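Local coordinates for protein beta-ketoacyl synthase (Burkholderia phymatum, PDB 4EWG) that probably acts as a 3-oxoacyl-[acyl-carrier-protein] synthase, a condensing enzyme that lengthens acyl chains carried on acyl carrier protein, at residues A292-N297 with S405-R410; G342-L347 with S394-F399. One frame throughout, in Å; residues are numbered along the deposited sequence.

Contact 1: A292-N297 with S405-R410; sequences AKLDAN and SLIFRR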
loop_
_atom_site.group_PDB
_atom_site.type_symbol
_atom_site.label_atom_id
_atom_site.label_comp_id
_atom_site.label_asym_id
_atom_site.label_seq_id
_atom_site.Cartn_x
_atom_site.Cartn_y
_atom_site.Cartn_z
ATOM N N ALA A 292 -20.575 -11.025 -6.160
ATOM C CA ALA A 292 -20.706 -12.244 -6.997
ATOM C C ALA A 292 -22.163 -12.511 -7.437
ATOM O O ALA A 292 -22.420 -13.476 -8.182
ATOM C CB ALA A 292 -20.157 -13.443 -6.253
ATOM N N LYS A 293 -23.111 -11.683 -6.968
ATOM C CA LYS A 293 -24.544 -11.896 -7.183
ATOM C C LYS A 293 -24.957 -13.348 -6.793
ATOM O O LYS A 293 -25.680 -14.025 -7.501
ATOM C CB LYS A 293 -24.950 -11.491 -8.621
ATOM N N LEU A 294 -24.474 -13.784 -5.618
ATOM C CA LEU A 294 -24.736 -15.123 -5.074
ATOM C C LEU A 294 -25.403 -15.024 -3.731
ATOM O O LEU A 294 -25.176 -14.076 -2.984
ATOM C CB LEU A 294 -23.430 -15.884 -4.865
ATOM C CG LEU A 294 -22.654 -16.333 -6.092
ATOM C CD1 LEU A 294 -21.280 -16.880 -5.732
ATOM C CD2 LEU A 294 -23.537 -17.363 -6.820
ATOM N N ASP A 295 -26.230 -16.013 -3.425
ATOM C CA ASP A 295 -26.759 -16.187 -2.085
ATOM C C ASP A 295 -25.759 -16.982 -1.269
ATOM O O ASP A 295 -24.946 -17.767 -1.807
ATOM C CB ASP A 295 -28.117 -16.892 -2.099
ATOM C CG ASP A 295 -29.215 -16.032 -2.705
ATOM O OD1 ASP A 295 -29.446 -14.906 -2.196
ATOM O OD2 ASP A 295 -29.868 -16.485 -3.668
ATOM N N ALA A 296 -25.804 -16.766 0.028
ATOM C CA ALA A 296 -24.970 -17.482 0.959
ATOM C C ALA A 296 -24.961 -18.981 0.668
ATOM O O ALA A 296 -23.922 -19.651 0.797
ATOM C CB ALA A 296 -25.469 -17.219 2.381
ATOM N N ASN A 297 -26.126 -19.488 0.261
ATOM C CA ASN A 297 -26.315 -20.909 -0.029
ATOM C C ASN A 297 -25.349 -21.483 -1.045
ATOM O O ASN A 297 -25.062 -22.673 -1.000
ATOM C CB ASN A 297 -27.737 -21.151 -0.574
ATOM C CG ASN A 297 -28.797 -20.670 0.354
ATOM O OD1 ASN A 297 -28.529 -20.394 1.538
ATOM N ND2 ASN A 297 -30.026 -20.556 -0.160
ATOM N N SER A 405 -12.901 -10.664 1.944
ATOM C CA SER A 405 -13.587 -11.909 1.611
ATOM C C SER A 405 -13.464 -12.117 0.098
ATOM O O SER A 405 -13.822 -11.241 -0.684
ATOM C CB SER A 405 -15.056 -11.807 2.011
ATOM O OG SER A 405 -15.744 -12.990 1.742
ATOM N N LEU A 406 -12.959 -13.269 -0.301
ATOM C CA LEU A 406 -12.773 -13.603 -1.713
ATOM C C LEU A 406 -13.630 -14.773 -2.048
ATOM O O LEU A 406 -13.616 -15.766 -1.306
ATOM C CB LEU A 406 -11.318 -13.962 -1.983
ATOM C CG LEU A 406 -10.357 -12.783 -1.974
ATOM C CD1 LEU A 406 -8.901 -13.284 -1.770
ATOM C CD2 LEU A 406 -10.530 -11.947 -3.242
ATOM N N ILE A 407 -14.328 -14.699 -3.182
ATOM C CA ILE A 407 -15.071 -15.826 -3.699
ATOM C C ILE A 407 -14.492 -16.327 -5.046
ATOM O O ILE A 407 -14.389 -15.563 -6.034
ATOM C CB ILE A 407 -16.577 -15.494 -3.878
ATOM C CG1 ILE A 407 -17.197 -15.095 -2.526
ATOM C CG2 ILE A 407 -17.318 -16.709 -4.452
ATOM C CD1 ILE A 407 -18.631 -14.580 -2.584
ATOM N N PHE A 408 -14.163 -17.635 -5.080
ATOM C CA PHE A 408 -13.657 -18.292 -6.266
ATOM C C PHE A 408 -14.707 -19.278 -6.830
ATOM O O PHE A 408 -15.344 -20.045 -6.089
ATOM C CB PHE A 408 -12.367 -19.052 -5.942
ATOM C CG PHE A 408 -11.304 -18.196 -5.363
ATOM C CD1 PHE A 408 -10.752 -17.172 -6.104
ATOM C CD2 PHE A 408 -10.872 -18.384 -4.062
ATOM C CE1 PHE A 408 -9.780 -16.346 -5.572
ATOM C CE2 PHE A 408 -9.890 -17.562 -3.518
ATOM C CZ PHE A 408 -9.343 -16.544 -4.277
ATOM N N ARG A 409 -14.865 -19.255 -8.137
ATOM C CA ARG A 409 -15.789 -20.153 -8.802
ATOM C C ARG A 409 -15.035 -21.356 -9.366
ATOM O O ARG A 409 -13.941 -21.223 -9.937
ATOM C CB ARG A 409 -16.546 -19.430 -9.920
ATOM C CG ARG A 409 -17.270 -20.400 -10.812
ATOM C CD ARG A 409 -18.210 -19.775 -11.813
ATOM N NE ARG A 409 -19.159 -20.812 -12.158
ATOM C CZ ARG A 409 -20.272 -20.605 -12.840
ATOM N NH1 ARG A 409 -20.566 -19.402 -13.323
ATOM N NH2 ARG A 409 -21.084 -21.617 -13.068
ATOM N N ARG A 410 -15.617 -22.537 -9.190
ATOM C CA ARG A 410 -15.045 -23.779 -9.746
ATOM C C ARG A 410 -14.952 -23.650 -11.235
ATOM O O ARG A 410 -15.811 -23.070 -11.856
ATOM C CB ARG A 410 -15.936 -24.981 -9.371
ATOM C CG ARG A 410 -15.352 -26.356 -9.688
ATOM C CD ARG A 410 -14.263 -26.757 -8.712
ATOM N NE ARG A 410 -13.822 -28.142 -8.910
ATOM C CZ ARG A 410 -14.362 -29.227 -8.332
ATOM N NH1 ARG A 410 -15.393 -29.147 -7.480
ATOM N NH2 ARG A 410 -13.866 -30.426 -8.607
#
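Ile407 meets Ala292 and Leu294 through methyl groups alone, and its branched side chain gives each of them a separate arm. CD1, at the end of the longer arm, lies 4.1 Å from CB of Ala292, while the short branch CG2 is 4.2 Å from CD1 of Leu294. The branching makes this possible: CG1 stands anti to the carbonyl carbon (chi1 -60°), which leaves CG2 anti to the backbone N, and the two methyls point to different partners on the loop. Leu294 and Ile407 run past one another in opposite directions. These are ordinary van der Waals distances, and the small area buried, 91 Å², marks a light contact.

Backbone bonds place the partners. Lys293 takes a positive phi of 51° and ends helix 278-291 in a Schellman motif. Ala292 precedes it and Leu294 follows it, and both turn their CB toward the strand; the single methyl of alanine is enough to meet the tip of the long isoleucine arm. Ile407 is held in turn by backbone bonds to strand 259-268.

Further apolar neighbours surround Ile407: Met393 and Val262 on the adjoining strands, Ala288 and Leu289 on helix 278-291. On the next residue, Phe408 packs against Ala349 and Ile353 of helix 344-358. A central beta strand covered by a helix on both sides is typical of the layered thiolase fold, here at the C-terminal end of an outer helix.

Contact 2: G342-L347 with S394-F399; sequences GACGAL and SNNFAF
The flat amide of Asn396 turns one face obliquely to the start of helix 344-358, where CA of Gly345 stands 3.9 Å from its CG. That CA is almost equally far from both terminal atoms of the amide; it lies above the plane but out past the edge these two atoms form, between them. SG of Cys344 lies on the same side of the plane, also out past that edge, near one terminal atom. The asparagine reaches across from the strand with CG anti to the carbonyl carbon (chi1 -60°), which brings the amide over to the helix with its plane tilted. Glycine suits this place because it brings the backbone against a flat group, the CA of Gly345 being 6.4 Å from the CA of Asn396. Cys344 adds a small, polarisable side chain whose chi1 of 76° sets SG between the backbone N and the carbonyl carbon.

Beside this pair a water bridges the segments. It donates to O of Gly345 at 2.7 Å and also bonds OG of Ser394 at 2.7 Å, giving polar atoms of two buried residues a shared partner. The serine side chain itself stops short of the helix, and the water makes up the difference.

His305 also touches Cys344, while Ala346 and Leu347 pack on Ala240 of strand 238-246. Further along, Phe399 meets Tyr139 of the second subunit edge-to-face. A buried helix wedged between strands of the N-terminal and C-terminal halves is the mark of the thiolase fold, whose central layer is helical.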
loop_
_atom_site.group_PDB
_atom_site.type_symbol
_atom_site.label_atom_id
_atom_site.label_comp_id
_atom_site.label_asym_id
_atom_site.label_seq_id
_atom_site.Cartn_x
_atom_site.Cartn_y
_atom_site.Cartn_z
ATOM N N GLY A 342 1.858 -11.257 5.999
ATOM C CA GLY A 342 1.728 -10.695 4.645
ATOM C C GLY A 342 1.333 -11.714 3.586
ATOM O O GLY A 342 0.531 -11.428 2.741
ATOM N N ALA A 343 1.904 -12.925 3.680
ATOM C CA ALA A 343 1.626 -13.989 2.722
ATOM C C ALA A 343 0.241 -14.629 2.870
ATOM O O ALA A 343 -0.225 -15.266 1.923
ATOM C CB ALA A 343 2.709 -15.075 2.810
ATOM N N CYS A 344 -0.400 -14.491 4.029
ATOM C CA CYS A 344 -1.517 -15.402 4.385
ATOM C C CYS A 344 -2.702 -15.391 3.427
ATOM O O CYS A 344 -3.200 -16.459 3.054
ATOM C CB CYS A 344 -1.996 -15.228 5.839
ATOM S SG CYS A 344 -2.996 -13.781 6.154
ATOM N N GLY A 345 -3.115 -14.226 2.968
ATOM C CA GLY A 345 -4.255 -14.164 2.042
ATOM C C GLY A 345 -3.988 -14.804 0.683
ATOM O O GLY A 345 -4.893 -15.408 0.097
ATOM N N ALA A 346 -2.737 -14.704 0.205
ATOM C CA ALA A 346 -2.348 -15.272 -1.074
ATOM C C ALA A 346 -2.121 -16.764 -0.971
ATOM O O ALA A 346 -2.633 -17.530 -1.786
ATOM C CB ALA A 346 -1.103 -14.573 -1.626
ATOM N N LEU A 347 -1.378 -17.187 0.039
ATOM C CA LEU A 347 -1.120 -18.599 0.266
ATOM C C LEU A 347 -2.446 -19.330 0.451
ATOM O O LEU A 347 -2.681 -20.357 -0.153
ATOM C CB LEU A 347 -0.213 -18.778 1.477
ATOM C CG LEU A 347 0.260 -20.168 1.946
ATOM C CD1 LEU A 347 1.530 -19.985 2.792
ATOM C CD2 LEU A 347 -0.776 -20.945 2.750
ATOM N N SER A 394 -12.647 -17.497 0.744
ATOM C CA SER A 394 -11.482 -17.405 1.624
ATOM C C SER A 394 -11.475 -16.033 2.272
ATOM O O SER A 394 -11.492 -15.011 1.579
ATOM C CB SER A 394 -10.181 -17.611 0.885
ATOM O OG SER A 394 -9.076 -17.550 1.793
ATOM N N ASN A 395 -11.448 -16.030 3.599
ATOM C CA ASN A 395 -11.563 -14.802 4.401
ATOM C C ASN A 395 -10.289 -14.479 5.161
ATOM O O ASN A 395 -9.487 -15.362 5.465
ATOM C CB ASN A 395 -12.698 -14.941 5.411
ATOM C CG ASN A 395 -14.056 -14.956 4.757
ATOM O OD1 ASN A 395 -14.278 -14.260 3.749
ATOM N ND2 ASN A 395 -14.999 -15.751 5.330
ATOM N N ASN A 396 -10.086 -13.199 5.419
ATOM C CA ASN A 396 -8.926 -12.718 6.184
ATOM C C ASN A 396 -9.303 -11.445 6.870
ATOM O O ASN A 396 -10.035 -10.608 6.315
ATOM C CB ASN A 396 -7.708 -12.454 5.280
ATOM C CG ASN A 396 -7.251 -13.692 4.553
ATOM O OD1 ASN A 396 -6.476 -14.531 5.112
ATOM N ND2 ASN A 396 -7.678 -13.825 3.317
ATOM N N PHE A 397 -8.810 -11.305 8.079
ATOM C CA PHE A 397 -9.168 -10.177 8.940
ATOM C C PHE A 397 -7.915 -9.716 9.581
ATOM O O PHE A 397 -7.237 -10.520 10.183
ATOM C CB PHE A 397 -10.181 -10.622 10.011
ATOM C CG PHE A 397 -11.368 -11.305 9.444
ATOM C CD1 PHE A 397 -12.363 -10.577 8.803
ATOM C CD2 PHE A 397 -11.493 -12.661 9.506
ATOM C CE1 PHE A 397 -13.470 -11.201 8.252
ATOM C CE2 PHE A 397 -12.604 -13.295 8.953
ATOM C CZ PHE A 397 -13.582 -12.569 8.333
ATOM N N ALA A 398 -7.652 -8.422 9.536
ATOM C CA ALA A 398 -6.338 -7.910 9.792
ATOM C C ALA A 398 -6.315 -6.763 10.820
ATOM O O ALA A 398 -7.342 -6.221 11.226
ATOM C CB ALA A 398 -5.743 -7.441 8.479
ATOM N N PHE A 399 -5.104 -6.414 11.221
ATOM C CA PHE A 399 -4.825 -5.190 11.948
ATOM C C PHE A 399 -5.620 -4.013 11.447
ATOM O O PHE A 399 -5.809 -3.854 10.231
ATOM C CB PHE A 399 -3.362 -4.820 11.754
ATOM C CG PHE A 399 -2.518 -5.094 12.936
ATOM C CD1 PHE A 399 -2.458 -4.207 13.966
ATOM C CD2 PHE A 399 -1.765 -6.246 12.985
ATOM C CE1 PHE A 399 -1.674 -4.477 15.068
ATOM C CE2 PHE A 399 -0.971 -6.530 14.072
ATOM C CZ PHE A 399 -0.935 -5.647 15.121
HETATM O O HOH W 1 -7.240 -15.661 1.365
#

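Overall arrangement
Contact 2 lies in the core, its centre about 4 Å from the centre of the chain, whereas contact 1 is partly buried, its centre about 19 Å from the same point; their centres are about 17 Å apart. Strands 391-398 and 402-409 follow each other in the chain and are neighbours in the sheet. They join the two contacts through a probable hydrogen bond between Leu406 O and Ser394 N, 2.9 Å long, and through Ser405 with Asn395. Contact 1 lies on the face covered by the outer helix 278-291, contact 2 on that of the central helix 344-358. Chemistry follows place: methyl groups at the sheet's partly buried outer end, polar groups and a bound water inside.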